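Local coordinates for molybdenum ABC transporter, periplasmic molybdenum-binding protein (Vibrio cholerae, PDB 4RXL), which binds tungstate in this crystal and probably serves as the periplasmic molybdate- and tungstate-binding component of a ModABC-type ABC transporter, at residues A[76-88]-A[185-199]. Residues are numbered along the deposited sequence; the frame is centred on the assembly and turned at random.
Sequences NKVVTLAANSLVL and TAFSAQSHQPIRYPL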
ATOM      1  N   ASN A  76      14.193  17.654   2.573  1.00 29.30           N
ATOM      2  CA  ASN A  76      13.050  18.450   3.039  1.00 30.30           C
ATOM      3  C   ASN A  76      11.860  18.558   2.081  1.00 34.41           C
ATOM      4  O   ASN A  76      10.917  19.312   2.331  1.00 36.52           O
ATOM      5  CB  ASN A  76      13.508  19.863   3.440  1.00 32.57           C
ATOM      6  CG  ASN A  76      13.960  20.727   2.261  1.00 34.13           C
ATOM      7  OD1 ASN A  76      14.111  20.246   1.144  1.00 37.58           O
ATOM      8  ND2 ASN A  76      14.185  22.017   2.520  1.00 42.45           N
ATOM      9  N   LYS A  77      11.888  17.805   0.991  1.00 26.47           N
ATOM     10  CA  LYS A  77      10.746  17.733   0.077  1.00 27.13           C
ATOM     11  C   LYS A  77       9.977  16.417   0.181  1.00 24.97           C
ATOM     12  O   LYS A  77       9.268  16.036  -0.764  1.00 23.09           O
ATOM     13  CB  LYS A  77      11.243  17.956  -1.355  1.00 27.51           C
ATOM     14  CG  LYS A  77      11.836  19.340  -1.577  1.00 27.55           C
ATOM     15  CD  LYS A  77      10.754  20.376  -1.820  1.00 35.27           C
ATOM     16  CE  LYS A  77      11.208  21.796  -1.555  1.00 57.48           C
ATOM     17  NZ  LYS A  77      10.012  22.682  -1.481  1.00 50.46           N
ATOM     18  N   VAL A  78      10.126  15.720   1.304  1.00 22.88           N
ATOM     19  CA  VAL A  78       9.365  14.531   1.600  1.00 23.05           C
ATOM     20  C   VAL A  78       8.561  14.809   2.849  1.00 24.71           C
ATOM     21  O   VAL A  78       9.101  15.291   3.834  1.00 26.66           O
ATOM     22  CB  VAL A  78      10.278  13.315   1.841  1.00 22.41           C
ATOM     23  CG1 VAL A  78       9.460  12.055   2.060  1.00 26.53           C
ATOM     24  CG2 VAL A  78      11.262  13.155   0.697  1.00 28.76           C
ATOM     25  N   VAL A  79       7.264  14.538   2.806  1.00 21.87           N
ATOM     26  CA  VAL A  79       6.400  14.757   3.985  1.00 24.83           C
ATOM     27  C   VAL A  79       5.521  13.532   4.139  1.00 22.88           C
ATOM     28  O   VAL A  79       5.234  12.864   3.171  1.00 21.50           O
ATOM     29  CB  VAL A  79       5.537  16.033   3.867  1.00 29.19           C
ATOM     30  CG1 VAL A  79       6.417  17.242   3.586  1.00 43.30           C
ATOM     31  CG2 VAL A  79       4.469  15.889   2.790  1.00 30.32           C
ATOM     32  N   THR A  80       5.104  13.182   5.345  1.00 25.68           N
ATOM     33  CA  THR A  80       4.252  12.001   5.505  1.00 22.70           C
ATOM     34  C   THR A  80       2.795  12.404   5.306  1.00 22.97           C
ATOM     35  O   THR A  80       2.304  13.390   5.861  1.00 25.92           O
ATOM     36  CB  THR A  80       4.428  11.334   6.874  1.00 30.43           C
ATOM     37  OG1 THR A  80       5.821  11.165   7.128  1.00 32.80           O
ATOM     38  CG2 THR A  80       3.760   9.987   6.899  1.00 30.15           C
ATOM     39  N   LEU A  81       2.118  11.628   4.488  1.00 18.15           N
ATOM     40  CA  LEU A  81       0.769  11.922   4.059  1.00 20.23           C
ATOM     41  C   LEU A  81      -0.326  11.182   4.870  1.00 22.25           C
ATOM     42  O   LEU A  81      -1.409  11.710   5.117  1.00 25.18           O
ATOM     43  CB  LEU A  81       0.677  11.530   2.596  1.00 23.56           C
ATOM     44  CG  LEU A  81      -0.569  11.923   1.838  1.00 27.23           C
ATOM     45  CD1 LEU A  81      -0.762  13.424   1.912  1.00 32.74           C
ATOM     46  CD2 LEU A  81      -0.400  11.462   0.417  1.00 24.61           C
ATOM     47  N   ALA A  82      -0.062   9.938   5.244  1.00 18.95           N
ATOM     48  CA  ALA A  82      -1.109   9.067   5.751  1.00 17.20           C
ATOM     49  C   ALA A  82      -0.493   7.833   6.396  1.00 18.47           C
ATOM     50  O   ALA A  82       0.687   7.539   6.202  1.00 17.63           O
ATOM     51  CB  ALA A  82      -1.991   8.641   4.585  1.00 21.02           C
ATOM     52  N   ALA A  83      -1.321   7.088   7.123  1.00 19.42           N
ATOM     53  CA  ALA A  83      -0.921   5.806   7.681  1.00 18.89           C
ATOM     54  C   ALA A  83      -1.956   4.749   7.356  1.00 18.07           C
ATOM     55  O   ALA A  83      -3.034   5.041   6.832  1.00 17.85           O
ATOM     56  CB  ALA A  83      -0.734   5.922   9.184  1.00 17.68           C
ATOM     57  N   ASN A  84      -1.609   3.497   7.633  1.00 16.13           N
ATOM     58  CA  ASN A  84      -2.516   2.390   7.335  1.00 17.22           C
ATOM     59  C   ASN A  84      -2.319   1.316   8.382  1.00 18.34           C
ATOM     60  O   ASN A  84      -1.477   1.450   9.267  1.00 17.98           O
ATOM     61  CB  ASN A  84      -2.271   1.861   5.911  1.00 16.55           C
ATOM     62  CG  ASN A  84      -3.545   1.452   5.181  1.00 14.96           C
ATOM     63  OD1 ASN A  84      -4.535   1.011   5.792  1.00 16.49           O
ATOM     64  ND2 ASN A  84      -3.499   1.520   3.858  1.00 13.06           N
ATOM     65  N   SER A  85      -3.134   0.260   8.288  1.00 17.45           N
ATOM     66  CA  SER A  85      -2.922  -0.943   9.057  1.00 17.69           C
ATOM     67  C   SER A  85      -2.981  -2.117   8.107  1.00 15.02           C
ATOM     68  O   SER A  85      -3.388  -2.003   6.941  1.00 14.69           O
ATOM     69  CB  SER A  85      -3.916  -1.060  10.191  1.00 21.95           C
ATOM     70  OG  SER A  85      -5.215  -1.235   9.695  1.00 24.92           O
ATOM     71  N   LEU A  86      -2.566  -3.272   8.608  1.00 15.53           N
ATOM     72  CA  LEU A  86      -2.437  -4.499   7.821  1.00 16.15           C
ATOM     73  C   LEU A  86      -3.461  -5.541   8.302  1.00 16.59           C
ATOM     74  O   LEU A  86      -3.665  -5.717   9.515  1.00 17.45           O
ATOM     75  CB  LEU A  86      -1.028  -5.055   7.998  1.00 16.47           C
ATOM     76  CG  LEU A  86      -0.456  -5.980   6.924  1.00 16.57           C
ATOM     77  CD1 LEU A  86      -0.094  -5.182   5.695  1.00 17.48           C
ATOM     78  CD2 LEU A  86       0.768  -6.688   7.466  1.00 21.92           C
ATOM     79  N   VAL A  87      -4.102  -6.201   7.335  1.00 15.77           N
ATOM     80  CA  VAL A  87      -5.141  -7.168   7.619  1.00 15.93           C
ATOM     81  C   VAL A  87      -4.981  -8.469   6.849  1.00 17.09           C
ATOM     82  O   VAL A  87      -4.305  -8.552   5.818  1.00 17.33           O
ATOM     83  CB  VAL A  87      -6.541  -6.582   7.357  1.00 20.85           C
ATOM     84  CG1 VAL A  87      -6.771  -5.373   8.263  1.00 18.06           C
ATOM     85  CG2 VAL A  87      -6.726  -6.194   5.901  1.00 19.87           C
ATOM     86  N   LEU A  88      -5.607  -9.487   7.430  1.00 18.57           N
ATOM     87  CA  LEU A  88      -5.728 -10.787   6.838  1.00 18.15           C
ATOM     88  C   LEU A  88      -7.138 -10.860   6.293  1.00 18.70           C
ATOM     89  O   LEU A  88      -8.123 -10.660   7.028  1.00 20.53           O
ATOM     90  CB  LEU A  88      -5.502 -11.857   7.892  1.00 19.79           C
ATOM     91  CG  LEU A  88      -5.531 -13.316   7.416  1.00 22.30           C
ATOM     92  CD1 LEU A  88      -4.402 -13.601   6.429  1.00 20.96           C
ATOM     93  CD2 LEU A  88      -5.430 -14.189   8.637  1.00 21.73           C
ATOM     94  N   THR A 185      -8.903 -10.894  10.385  1.00 25.22           N
ATOM     95  CA  THR A 185      -8.357 -10.228  11.554  1.00 25.17           C
ATOM     96  C   THR A 185      -7.353  -9.190  11.088  1.00 19.11           C
ATOM     97  O   THR A 185      -6.964  -9.171   9.927  1.00 22.86           O
ATOM     98  CB  THR A 185      -7.716 -11.228  12.556  1.00 32.30           C
ATOM     99  OG1 THR A 185      -7.618 -10.622  13.855  1.00 34.13           O
ATOM    100  CG2 THR A 185      -6.336 -11.649  12.122  1.00 27.24           C
ATOM    101  N   ALA A 186      -7.006  -8.273  11.980  1.00 21.77           N
ATOM    102  CA  ALA A 186      -6.008  -7.281  11.721  1.00 20.51           C
ATOM    103  C   ALA A 186      -4.752  -7.656  12.496  1.00 20.76           C
ATOM    104  O   ALA A 186      -4.832  -8.124  13.628  1.00 23.84           O
ATOM    105  CB  ALA A 186      -6.511  -5.918  12.177  1.00 21.82           C
ATOM    106  N   PHE A 187      -3.599  -7.416  11.888  1.00 17.16           N
ATOM    107  CA  PHE A 187      -2.316  -7.649  12.564  1.00 18.57           C
ATOM    108  C   PHE A 187      -2.050  -6.587  13.624  1.00 21.70           C
ATOM    109  O   PHE A 187      -2.419  -5.417  13.437  1.00 20.59           O
ATOM    110  CB  PHE A 187      -1.185  -7.696  11.533  1.00 20.20           C
ATOM    111  CG  PHE A 187      -1.254  -8.888  10.654  1.00 18.03           C
ATOM    112  CD1 PHE A 187      -0.738 -10.096  11.078  1.00 22.07           C
ATOM    113  CD2 PHE A 187      -1.889  -8.813   9.433  1.00 19.68           C
ATOM    114  CE1 PHE A 187      -0.815 -11.195  10.278  1.00 21.83           C
ATOM    115  CE2 PHE A 187      -1.983  -9.921   8.627  1.00 21.77           C
ATOM    116  CZ  PHE A 187      -1.452 -11.113   9.057  1.00 19.47           C
ATOM    117  N   SER A 188      -1.378  -6.974  14.701  1.00 20.27           N
ATOM    118  CA  SER A 188      -1.099  -6.037  15.804  1.00 20.21           C
ATOM    119  C   SER A 188      -0.065  -4.969  15.403  1.00 23.43           C
ATOM    120  O   SER A 188       0.772  -5.178  14.534  1.00 20.84           O
ATOM    121  CB  SER A 188      -0.619  -6.800  17.040  1.00 25.20           C
ATOM    122  OG  SER A 188       0.684  -7.238  16.806  1.00 25.70           O
ATOM    123  N   ALA A 189      -0.100  -3.825  16.084  1.00 21.23           N
ATOM    124  CA  ALA A 189       0.882  -2.770  15.868  1.00 18.44           C
ATOM    125  C   ALA A 189       2.326  -3.225  16.130  1.00 21.28           C
ATOM    126  O   ALA A 189       3.261  -2.725  15.533  1.00 27.32           O
ATOM    127  CB  ALA A 189       0.547  -1.579  16.765  1.00 24.04           C
ATOM    128  N   GLN A 190       2.481  -4.201  17.012  0.50 21.20           N
ATOM    129  CA  GLN A 190       3.788  -4.744  17.368  0.50 21.50           C
ATOM    130  C   GLN A 190       4.363  -5.650  16.289  0.50 22.26           C
ATOM    131  O   GLN A 190       5.561  -5.942  16.285  0.50 26.64           O
ATOM    132  CB  GLN A 190       3.660  -5.535  18.673  0.50 21.85           C
ATOM    133  CG  GLN A 190       3.481  -4.667  19.901  0.50 22.52           C
ATOM    134  CD  GLN A 190       2.103  -4.046  19.983  0.50 22.49           C
ATOM    135  OE1 GLN A 190       1.115  -4.672  19.616  0.50 24.27           O
ATOM    136  NE2 GLN A 190       2.033  -2.816  20.461  0.50 18.78           N
ATOM    137  N   SER A 191       3.512  -6.101  15.379  1.00 21.03           N
ATOM    138  CA  SER A 191       3.902  -7.153  14.414  1.00 20.38           C
ATOM    139  C   SER A 191       4.671  -6.704  13.185  1.00 19.63           C
ATOM    140  O   SER A 191       5.265  -7.527  12.482  1.00 21.00           O
ATOM    141  CB  SER A 191       2.677  -7.951  14.010  1.00 27.25           C
ATOM    142  OG  SER A 191       1.923  -7.239  13.088  1.00 23.61           O
ATOM    143  N   HIS A 192       4.668  -5.412  12.899  1.00 19.01           N
ATOM    144  CA  HIS A 192       5.377  -4.872  11.731  1.00 18.74           C
ATOM    145  C   HIS A 192       5.711  -3.400  11.974  1.00 22.24           C
ATOM    146  O   HIS A 192       5.181  -2.794  12.904  1.00 20.32           O
ATOM    147  CB  HIS A 192       4.544  -5.038  10.441  1.00 18.66           C
ATOM    148  CG  HIS A 192       3.177  -4.423  10.519  1.00 19.43           C
ATOM    149  ND1 HIS A 192       2.961  -3.072  10.343  1.00 22.57           N
ATOM    150  CD2 HIS A 192       1.971  -4.954  10.841  1.00 19.98           C
ATOM    151  CE1 HIS A 192       1.680  -2.804  10.504  1.00 18.27           C
ATOM    152  NE2 HIS A 192       1.051  -3.929  10.795  1.00 18.46           N
ATOM    153  N   GLN A 193       6.554  -2.833  11.129  1.00 20.28           N
ATOM    154  CA  GLN A 193       6.828  -1.427  11.195  1.00 18.91           C
ATOM    155  C   GLN A 193       5.566  -0.632  10.896  1.00 18.08           C
ATOM    156  O   GLN A 193       4.776  -0.996  10.064  1.00 18.46           O
ATOM    157  CB  GLN A 193       7.914  -1.057  10.198  1.00 25.20           C
ATOM    158  CG  GLN A 193       9.325  -1.380  10.670  1.00 46.58           C
ATOM    159  CD  GLN A 193       9.775  -0.516  11.839  1.00 47.50           C
ATOM    160  OE1 GLN A 193       9.918  -0.983  12.961  1.00 47.14           O
ATOM    161  NE2 GLN A 193       9.954   0.757  11.578  1.00 82.57           N
ATOM    162  N   PRO A 194       5.385   0.469  11.595  1.00 20.69           N
ATOM    163  CA  PRO A 194       4.233   1.325  11.312  1.00 20.12           C
ATOM    164  C   PRO A 194       4.143   1.690   9.829  1.00 18.62           C
ATOM    165  O   PRO A 194       5.123   2.114   9.224  1.00 19.85           O
ATOM    166  CB  PRO A 194       4.483   2.556  12.180  1.00 22.22           C
ATOM    167  CG  PRO A 194       5.380   2.093  13.279  1.00 24.98           C
ATOM    168  CD  PRO A 194       6.212   0.988  12.701  1.00 21.78           C
ATOM    169  N   ILE A 195       2.967   1.498   9.240  1.00 17.88           N
ATOM    170  CA  ILE A 195       2.743   1.778   7.827  1.00 13.78           C
ATOM    171  C   ILE A 195       2.485   3.258   7.609  1.00 17.50           C
ATOM    172  O   ILE A 195       1.561   3.820   8.176  1.00 17.78           O
ATOM    173  CB  ILE A 195       1.561   0.985   7.305  1.00 16.10           C
ATOM    174  CG1 ILE A 195       1.823  -0.497   7.526  1.00 16.40           C
ATOM    175  CG2 ILE A 195       1.305   1.304   5.834  1.00 16.78           C
ATOM    176  CD1 ILE A 195       0.561  -1.337   7.526  1.00 17.44           C
ATOM    177  N   ARG A 196       3.377   3.894   6.845  1.00 17.01           N
ATOM    178  CA  ARG A 196       3.360   5.325   6.643  1.00 17.09           C
ATOM    179  C   ARG A 196       3.645   5.582   5.174  1.00 16.73           C
ATOM    180  O   ARG A 196       4.467   4.888   4.565  1.00 19.21           O
ATOM    181  CB  ARG A 196       4.428   6.008   7.476  1.00 20.37           C
ATOM    182  CG  ARG A 196       4.293   5.787   8.969  1.00 19.95           C
ATOM    183  CD  ARG A 196       3.153   6.587   9.574  1.00 39.07           C
ATOM    184  NE  ARG A 196       3.057   6.384  11.027  1.00 48.29           N
ATOM    185  CZ  ARG A 196       2.390   5.391  11.633  1.00 37.80           C
ATOM    186  NH1 ARG A 196       2.409   5.334  12.959  1.00 54.17           N
ATOM    187  NH2 ARG A 196       1.705   4.446  10.947  1.00 26.61           N
ATOM    188  N   TYR A 197       2.918   6.547   4.598  1.00 15.25           N
ATOM    189  CA  TYR A 197       3.019   6.935   3.200  1.00 16.33           C
ATOM    190  C   TYR A 197       3.677   8.285   3.020  1.00 15.29           C
ATOM    191  O   TYR A 197       3.038   9.304   3.217  1.00 19.36           O
ATOM    192  CB  TYR A 197       1.612   7.053   2.578  1.00 15.31           C
ATOM    193  CG  TYR A 197       0.884   5.757   2.426  1.00 14.19           C
ATOM    194  CD1 TYR A 197       0.296   5.168   3.497  1.00 18.28           C
ATOM    195  CD2 TYR A 197       0.747   5.120   1.166  1.00 15.49           C
ATOM    196  CE1 TYR A 197      -0.368   3.950   3.373  1.00 16.73           C
ATOM    197  CE2 TYR A 197       0.060   3.937   1.032  1.00 13.15           C
ATOM    198  CZ  TYR A 197      -0.520   3.358   2.139  1.00 15.33           C
ATOM    199  OH  TYR A 197      -1.194   2.154   2.038  1.00 18.14           O
ATOM    200  N   PRO A 198       4.947   8.310   2.664  1.00 16.12           N
ATOM    201  CA  PRO A 198       5.536   9.595   2.318  1.00 17.10           C
ATOM    202  C   PRO A 198       5.118  10.100   0.943  1.00 18.17           C
ATOM    203  O   PRO A 198       4.892   9.332   0.020  1.00 18.86           O
ATOM    204  CB  PRO A 198       7.036   9.314   2.319  1.00 19.98           C
ATOM    205  CG  PRO A 198       7.150   7.866   2.053  1.00 24.78           C
ATOM    206  CD  PRO A 198       5.917   7.207   2.621  1.00 15.47           C
ATOM    207  N   LEU A 199       5.099  11.418   0.812  1.00 17.95           N
ATOM    208  CA  LEU A 199       4.877  12.102  -0.436  1.00 20.92           C
ATOM    209  C   LEU A 199       6.169  12.828  -0.739  1.00 18.62           C
ATOM    210  O   LEU A 199       6.603  13.691   0.051  1.00 20.87           O
ATOM    211  CB  LEU A 199       3.724  13.077  -0.285  1.00 20.00           C
ATOM    212  CG  LEU A 199       3.536  14.178  -1.324  1.00 21.38           C
ATOM    213  CD1 LEU A 199       3.152  13.586  -2.674  1.00 23.11           C
ATOM    214  CD2 LEU A 199       2.499  15.167  -0.829  1.00 20.70           C
TER
HETATM  215  O   HOH W   1       6.627  16.814  -0.247  1.00 35.99           O
HETATM  216  O   HOH W   2       0.669   0.428  10.693  1.00 24.63           O
HETATM  217  O   HOH W   3      -1.560  -3.561  11.386  1.00 19.42           O
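Val78 lays CG1 beside Pro198 CB, 3.7 Å away, and Val79 opens an antiparallel ladder by exchanging two backbone hydrogen bonds with Leu199. Leu81 N donates to Tyr197 O, but the return bond from Tyr197 N goes one residue further, to Ala82 O at 2.9 Å: a classic beta bulge. Ala83 CB sits 3.4 Å from Arg196 NH2, which turns back to donate to Ile195 O (2.8 Å) from the opposite face to Asn84 N. The Asn84 amide, 40° off the tyrosine ring plane, gives an in-plane N-H from ND2 to Tyr197 OH (3.0 Å, 161°). Ile195 CD1 rests against the backbone of Ser85, 3.7 Å from its C. Then the partner strand changes: Leu86 O accepts a hydrogen bond from Phe187 N, while a water joins Leu86 N, Phe187 O and His192 NE2. Leu86 CG, anti to the backbone N (chi1 -157°), brings CD2 to Phe187 CD2 (3.9 Å); CB meets His192 NE2. Leu88 N finishes on Thr185 O. Broken strand 78-91 and the returning chain 187-195 run side by side between the lobes, as in periplasmic binding protein hinges. Tyr197 OH also bonds Ser13 OG and Asn84 ND2 bonds Thr173 OG1, consistent with a second shell orienting Ser13 of the tungstate pocket.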